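PDB 4OZO: putative alpha-L-fucosidase from Bacteroides thetaiotaomicron, which probably hydrolyses alpha-L-fucosidic linkages as a glycoside hydrolase of family 29. Local coordinates for residues V193-K198 and V206-N211; T254-R259 and S290-N295. One frame throughout, in Å; residues are numbered along the deposited sequence.

Contact 1: residues V193-K198 and V206-N211; sequences VIFGTK and VRWMGN. With OTN (2-nitrophenyl 1-thio-beta-D-galactopyranoside), chain E.
Val206 N donates to Ile194 O at 3.2 Å, and Gly196 N donates to Val206 O at 3.2 Å. The two bonds join adjacent parallel strands of the eight-stranded TIM-barrel domain, with Phe195 level with Val206. Both side chains lie on the same face of the sheet. CG2 of Val206 reaches the edge of the Phe195 ring, 4.0 Å from CD1. The same methyl lies 3.9 Å from Val193 CG1. Glu253 also touches both Phe195 and Val206. CG of Phe195 is anti to the backbone N (chi1 178°), and this swings the ring beside Val206-Trp208, as far as Trp208. There Phe195 CZ lies 3.6 Å from Trp208 CB, and the two side chains run side by side in the same direction. Thr197 OG1 is bonded to the backbone O of Trp165, while its CG2 methyl turns to the sugar of the bound thiogalactoside. Trp208 forms a wall of the ligand pocket. Backbone N atoms of Gly210 and Asn211 back one face of its indole. On the opposite face, C5 of the sugar sits 3.4 Å from Trp208 CE2.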
loop_
_atom_site.group_PDB
_atom_site.type_symbol
_atom_site.label_atom_id
_atom_site.label_comp_id
_atom_site.label_asym_id
_atom_site.label_seq_id
_atom_site.Cartn_x
_atom_site.Cartn_y
_atom_site.Cartn_z
ATOM N N VAL A 193 -10.016 28.095 6.804
ATOM C CA VAL A 193 -8.691 28.672 6.648
ATOM C C VAL A 193 -8.482 29.164 5.214
ATOM O O VAL A 193 -8.816 28.459 4.257
ATOM C CB VAL A 193 -7.622 27.642 7.004
ATOM C CG1 VAL A 193 -6.244 28.231 6.833
ATOM C CG2 VAL A 193 -7.834 27.150 8.417
ATOM N N ILE A 194 -7.946 30.374 5.063
ATOM C CA ILE A 194 -7.652 30.919 3.735
ATOM C C ILE A 194 -6.164 30.903 3.395
ATOM O O ILE A 194 -5.371 31.595 4.024
ATOM C CB ILE A 194 -8.140 32.376 3.588
ATOM C CG1 ILE A 194 -9.663 32.465 3.630
ATOM C CG2 ILE A 194 -7.639 32.972 2.288
ATOM C CD1 ILE A 194 -10.166 33.889 3.756
ATOM N N PHE A 195 -5.787 30.116 2.395
ATOM C CA PHE A 195 -4.441 30.196 1.847
ATOM C C PHE A 195 -4.378 31.416 0.940
ATOM O O PHE A 195 -5.003 31.433 -0.125
ATOM C CB PHE A 195 -4.125 28.942 1.048
ATOM C CG PHE A 195 -2.764 28.949 0.404
ATOM C CD1 PHE A 195 -1.654 28.494 1.095
ATOM C CD2 PHE A 195 -2.601 29.378 -0.901
ATOM C CE1 PHE A 195 -0.404 28.477 0.496
ATOM C CE2 PHE A 195 -1.357 29.366 -1.504
ATOM C CZ PHE A 195 -0.260 28.916 -0.805
ATOM N N GLY A 196 -3.635 32.436 1.360
ATOM C CA GLY A 196 -3.583 33.682 0.616
ATOM C C GLY A 196 -2.240 34.003 -0.011
ATOM O O GLY A 196 -1.192 33.870 0.615
ATOM N N THR A 197 -2.279 34.445 -1.259
ATOM C CA THR A 197 -1.087 34.921 -1.945
ATOM C C THR A 197 -1.252 36.362 -2.470
ATOM O O THR A 197 -2.362 36.831 -2.749
ATOM C CB THR A 197 -0.714 33.988 -3.111
ATOM O OG1 THR A 197 -1.862 33.791 -3.947
ATOM C CG2 THR A 197 -0.256 32.650 -2.589
ATOM N N LYS A 198 -0.129 37.055 -2.590
ATOM C CA LYS A 198 -0.082 38.391 -3.182
ATOM C C LYS A 198 -1.061 39.408 -2.573
ATOM O O LYS A 198 -1.068 39.620 -1.356
ATOM C CB LYS A 198 -0.217 38.269 -4.694
ATOM C CG LYS A 198 0.804 37.301 -5.252
ATOM C CD LYS A 198 0.781 37.186 -6.765
ATOM C CE LYS A 198 2.076 36.552 -7.243
ATOM N NZ LYS A 198 2.078 36.178 -8.674
ATOM N N VAL A 206 -2.999 31.488 6.171
ATOM C CA VAL A 206 -1.715 30.817 6.014
ATOM C C VAL A 206 -1.052 31.309 4.726
ATOM O O VAL A 206 -1.737 31.721 3.795
ATOM C CB VAL A 206 -1.845 29.243 6.034
ATOM C CG1 VAL A 206 -2.271 28.745 7.408
ATOM C CG2 VAL A 206 -2.812 28.745 4.954
ATOM N N ARG A 207 0.273 31.262 4.677
ATOM C CA ARG A 207 1.019 31.788 3.547
ATOM C C ARG A 207 1.690 30.680 2.740
ATOM O O ARG A 207 1.904 29.576 3.229
ATOM C CB ARG A 207 2.111 32.738 4.049
ATOM C CG ARG A 207 3.244 32.045 4.831
ATOM C CD ARG A 207 4.340 33.011 5.221
ATOM N NE ARG A 207 5.614 32.364 5.536
ATOM C CZ ARG A 207 6.049 32.126 6.772
ATOM N NH1 ARG A 207 5.311 32.477 7.819
ATOM N NH2 ARG A 207 7.219 31.538 6.966
ATOM N N TRP A 208 2.049 30.992 1.504
ATOM C CA TRP A 208 2.934 30.133 0.752
ATOM C C TRP A 208 4.338 30.245 1.350
ATOM O O TRP A 208 4.616 31.171 2.120
ATOM C CB TRP A 208 2.961 30.555 -0.720
ATOM C CG TRP A 208 3.695 29.583 -1.590
ATOM C CD1 TRP A 208 3.751 28.220 -1.445
ATOM C CD2 TRP A 208 4.501 29.896 -2.723
ATOM N NE1 TRP A 208 4.526 27.673 -2.431
ATOM C CE2 TRP A 208 5.003 28.678 -3.229
ATOM C CE3 TRP A 208 4.838 31.089 -3.373
ATOM C CZ2 TRP A 208 5.823 28.619 -4.352
ATOM C CZ3 TRP A 208 5.660 31.028 -4.489
ATOM C CH2 TRP A 208 6.143 29.805 -4.965
ATOM N N MET A 209 5.225 29.320 0.984
ATOM C CA MET A 209 6.597 29.337 1.477
ATOM C C MET A 209 7.661 29.324 0.377
ATOM O O MET A 209 8.810 28.963 0.628
ATOM C CB MET A 209 6.842 28.215 2.490
ATOM C CG MET A 209 6.064 26.917 2.224
ATOM S SD MET A 209 6.349 26.168 0.610
ATOM C CE MET A 209 8.066 25.654 0.717
ATOM N N GLY A 210 7.282 29.718 -0.836
ATOM C CA GLY A 210 8.270 30.074 -1.838
ATOM C C GLY A 210 8.756 29.040 -2.833
ATOM O O GLY A 210 9.424 29.389 -3.807
ATOM N N ASN A 211 8.444 27.772 -2.605
ATOM C CA ASN A 211 8.784 26.759 -3.592
ATOM C C ASN A 211 7.770 25.624 -3.597
ATOM O O ASN A 211 6.862 25.576 -2.764
ATOM C CB ASN A 211 10.202 26.214 -3.381
ATOM C CG ASN A 211 10.355 25.468 -2.056
ATOM O OD1 ASN A 211 9.989 24.298 -1.937
ATOM N ND2 ASN A 211 10.901 26.150 -1.056
HETATM O "O2'" OTN E . 6.141 29.719 -12.694
HETATM N "N1'" OTN E . 5.288 29.911 -11.531
HETATM O "O3'" OTN E . 4.232 30.756 -11.612
HETATM C "C2'" OTN E . 5.588 29.204 -10.425
HETATM C "C3'" OTN E . 6.722 28.398 -10.452
HETATM C "C4'" OTN E . 7.092 27.645 -9.350
HETATM C "C5'" OTN E . 6.330 27.709 -8.197
HETATM C "C6'" OTN E . 5.208 28.528 -8.160
HETATM C "C1'" OTN E . 4.832 29.303 -9.251
HETATM S S01 OTN E . 3.379 30.260 -9.080
HETATM C C1 OTN E . 3.116 30.226 -7.311
HETATM O O5 OTN E . 2.522 28.977 -6.810
HETATM C C5 OTN E . 2.341 29.064 -5.389
HETATM C C6 OTN E . 1.743 27.743 -4.906
HETATM O O6 OTN E . 2.636 26.674 -5.224
HETATM C C4 OTN E . 1.398 30.219 -5.029
HETATM O O4 OTN E . 0.123 30.037 -5.653
HETATM C C3 OTN E . 2.021 31.481 -5.554
HETATM O O3 OTN E . 1.217 32.657 -5.248
HETATM C C2 OTN E . 2.165 31.339 -7.058
HETATM O O2 OTN E . 2.756 32.545 -7.497
HETATM O O HOH W 1 1.278 33.957 0.261
#

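Contact 2: residues T254-R259 and S290-N295. With OTN (2-nitrophenyl 1-thio-beta-D-galactopyranoside), chain E.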
loop_
_atom_site.group_PDB
_atom_site.type_symbol
_atom_site.label_atom_id
_atom_site.label_comp_id
_atom_site.label_asym_id
_atom_site.label_seq_id
_atom_site.Cartn_x
_atom_site.Cartn_y
_atom_site.Cartn_z
ATOM N N THR A 254 3.178 24.141 3.175
ATOM C CA THR A 254 4.079 23.602 2.154
ATOM C C THR A 254 3.360 22.690 1.162
ATOM O O THR A 254 2.774 21.686 1.551
ATOM C CB THR A 254 5.233 22.820 2.805
ATOM O OG1 THR A 254 5.961 23.694 3.670
ATOM C CG2 THR A 254 6.170 22.275 1.761
ATOM N N ASP A 255 3.412 23.036 -0.119
ATOM C CA ASP A 255 2.668 22.286 -1.134
ATOM C C ASP A 255 3.594 21.569 -2.099
ATOM O O ASP A 255 4.551 22.142 -2.601
ATOM C CB ASP A 255 1.686 23.198 -1.892
ATOM C CG ASP A 255 2.380 24.350 -2.635
ATOM O OD1 ASP A 255 3.175 25.093 -2.002
ATOM O OD2 ASP A 255 2.114 24.518 -3.855
ATOM N N VAL A 256 3.321 20.301 -2.356
ATOM C CA VAL A 256 4.168 19.531 -3.258
ATOM C C VAL A 256 3.328 18.431 -3.908
ATOM O O VAL A 256 2.334 17.967 -3.340
ATOM C CB VAL A 256 5.411 18.964 -2.495
ATOM C CG1 VAL A 256 4.975 18.100 -1.347
ATOM C CG2 VAL A 256 6.366 18.210 -3.416
ATOM N N SER A 257 3.697 18.030 -5.116
ATOM C CA SER A 257 3.006 16.910 -5.736
ATOM C C SER A 257 3.772 15.609 -5.552
ATOM O O SER A 257 5.003 15.587 -5.577
ATOM C CB SER A 257 2.754 17.162 -7.218
ATOM O OG SER A 257 1.953 16.128 -7.769
ATOM N N ILE A 258 3.028 14.523 -5.393
ATOM C CA ILE A 258 3.619 13.211 -5.236
ATOM C C ILE A 258 4.185 12.769 -6.578
ATOM O O ILE A 258 4.903 11.763 -6.684
ATOM C CB ILE A 258 2.574 12.200 -4.686
ATOM C CG1 ILE A 258 3.253 10.999 -4.009
ATOM C CG2 ILE A 258 1.598 11.759 -5.760
ATOM C CD1 ILE A 258 2.294 10.192 -3.149
ATOM N N ARG A 259 3.852 13.544 -7.606
ATOM C CA ARG A 259 4.350 13.320 -8.962
ATOM C C ARG A 259 5.124 14.552 -9.441
ATOM O O ARG A 259 5.099 15.604 -8.780
ATOM C CB ARG A 259 3.182 12.986 -9.899
ATOM C CG ARG A 259 2.760 11.535 -9.817
ATOM C CD ARG A 259 1.292 11.326 -10.119
ATOM N NE ARG A 259 0.957 9.907 -10.061
ATOM C CZ ARG A 259 0.890 9.110 -11.123
ATOM N NH1 ARG A 259 1.106 9.607 -12.340
ATOM N NH2 ARG A 259 0.593 7.819 -10.967
ATOM N N SER A 290 5.694 23.657 9.663
ATOM C CA SER A 290 4.734 23.910 8.588
ATOM C C SER A 290 3.604 22.873 8.528
ATOM O O SER A 290 3.424 22.070 9.439
ATOM C CB SER A 290 5.453 23.989 7.238
ATOM O OG SER A 290 4.550 24.376 6.214
ATOM N N VAL A 291 2.825 22.917 7.455
ATOM C CA VAL A 291 1.877 21.857 7.159
ATOM C C VAL A 291 2.121 21.409 5.724
ATOM O O VAL A 291 2.350 22.234 4.829
ATOM C CB VAL A 291 0.418 22.309 7.359
ATOM C CG1 VAL A 291 -0.545 21.369 6.660
ATOM C CG2 VAL A 291 0.086 22.428 8.857
ATOM N N LEU A 292 2.112 20.101 5.512
ATOM C CA LEU A 292 2.358 19.544 4.192
ATOM C C LEU A 292 1.053 19.340 3.428
ATOM O O LEU A 292 0.177 18.590 3.861
ATOM C CB LEU A 292 3.101 18.218 4.320
ATOM C CG LEU A 292 3.239 17.375 3.054
ATOM C CD1 LEU A 292 4.076 18.088 2.007
ATOM C CD2 LEU A 292 3.845 16.026 3.416
ATOM N N LEU A 293 0.915 20.033 2.302
ATOM C CA LEU A 293 -0.193 19.804 1.396
ATOM C C LEU A 293 0.316 18.928 0.251
ATOM O O LEU A 293 1.071 19.386 -0.605
ATOM C CB LEU A 293 -0.731 21.135 0.879
ATOM C CG LEU A 293 -1.875 21.110 -0.147
ATOM C CD1 LEU A 293 -2.975 20.137 0.278
ATOM C CD2 LEU A 293 -2.442 22.536 -0.392
ATOM N N LEU A 294 -0.073 17.658 0.246
ATOM C CA LEU A 294 0.485 16.719 -0.724
ATOM C C LEU A 294 -0.554 16.406 -1.796
ATOM O O LEU A 294 -1.682 16.042 -1.471
ATOM C CB LEU A 294 0.961 15.442 -0.015
ATOM C CG LEU A 294 1.522 14.289 -0.855
ATOM C CD1 LEU A 294 2.852 14.660 -1.467
ATOM C CD2 LEU A 294 1.655 13.042 -0.012
ATOM N N ASN A 295 -0.177 16.557 -3.066
ATOM C CA ASN A 295 -1.114 16.356 -4.167
ATOM C C ASN A 295 -1.182 14.931 -4.734
ATOM O O ASN A 295 -0.158 14.323 -5.073
ATOM C CB ASN A 295 -0.812 17.352 -5.289
ATOM C CG ASN A 295 -1.704 17.156 -6.508
ATOM O OD1 ASN A 295 -2.918 17.333 -6.437
ATOM N ND2 ASN A 295 -1.099 16.809 -7.636
HETATM O "O2'" OTN E . 6.141 29.719 -12.694
HETATM N "N1'" OTN E . 5.288 29.911 -11.531
HETATM O "O3'" OTN E . 4.232 30.756 -11.612
HETATM C "C2'" OTN E . 5.588 29.204 -10.425
HETATM C "C3'" OTN E . 6.722 28.398 -10.452
HETATM C "C4'" OTN E . 7.092 27.645 -9.350
HETATM C "C5'" OTN E . 6.330 27.709 -8.197
HETATM C "C6'" OTN E . 5.208 28.528 -8.160
HETATM C "C1'" OTN E . 4.832 29.303 -9.251
HETATM S S01 OTN E . 3.379 30.260 -9.080
HETATM C C1 OTN E . 3.116 30.226 -7.311
HETATM O O5 OTN E . 2.522 28.977 -6.810
HETATM C C5 OTN E . 2.341 29.064 -5.389
HETATM C C6 OTN E . 1.743 27.743 -4.906
HETATM O O6 OTN E . 2.636 26.674 -5.224
HETATM C C4 OTN E . 1.398 30.219 -5.029
HETATM O O4 OTN E . 0.123 30.037 -5.653
HETATM C C3 OTN E . 2.021 31.481 -5.554
HETATM O O3 OTN E . 1.217 32.657 -5.248
HETATM C C2 OTN E . 2.165 31.339 -7.058
HETATM O O2 OTN E . 2.756 32.545 -7.497
#
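Thr254 N donates to Val291 O at 2.7 Å, and Thr254 O accepts from Leu293 N. This opens the parallel ladder between the last two strands of the TIM barrel, a beta-alpha-beta unit whose crossover connection contains helix 275-283. Thr254 OG1 also donates to Ser290 OG, whose stronger partner is Ala252 O. Asp255 pairs with Leu293 on the face turned to the ligand. CG of Asp255 stands between the backbone N and carbonyl carbon (chi1 61°), which tips the carboxylate away from the neighbouring strand. OD2 of Asp255 then lies 2.6 Å from O6 of the bound thiogalactoside. Val256 N and O continue the ladder through Leu293 O and Asn295 N. On the helix side, Val256 CG1 packs 3.5 Å from Leu292 CD1 and 4.0 Å from Leu294 CD1. Ile281 of the helix touches Val256 and Leu292. Ser257 OG accepts from Asn295 ND2 at 3.1 Å, in the plane of the amide. It also accepts from Arg259 N, forming an ST turn, and it bonds Ser261 O. With an alanine in place of Ser257, Asn295 ND2 would probably keep Trp262 O but lose its serine partner, and Arg259 N and Ser261 O would each lose a mate. The strand has ended by Ile258, but Ile258 N still donates to Asn295 O, 3.2 Å away, on a lone pair in the carbonyl plane.

In the fold
The two contacts lie on the same barrel, their centres about 13 Å apart. Contact 1 takes in strands 193-196 and 206-207, and contact 2 takes in 253-257 and 291-295. These pairs form the two ends of the sheet order. They come together where the chain just after strand 206-207 (Trp208 and Met209) meets strand 253-257, consistent with closure of the barrel there. Trp208 NE1 lies 2.9 Å from Asp255 OD1 in a weak hydrogen bond, and Met209 CG is 3.5 Å from Thr254 OG1. Through the Trp208-Asp255 bond the two contacts supply adjoining parts of one ligand pocket. Asp166, Gly167, Glu212 and Glu232 also bind the ligand, which probably occupies the active-site pocket.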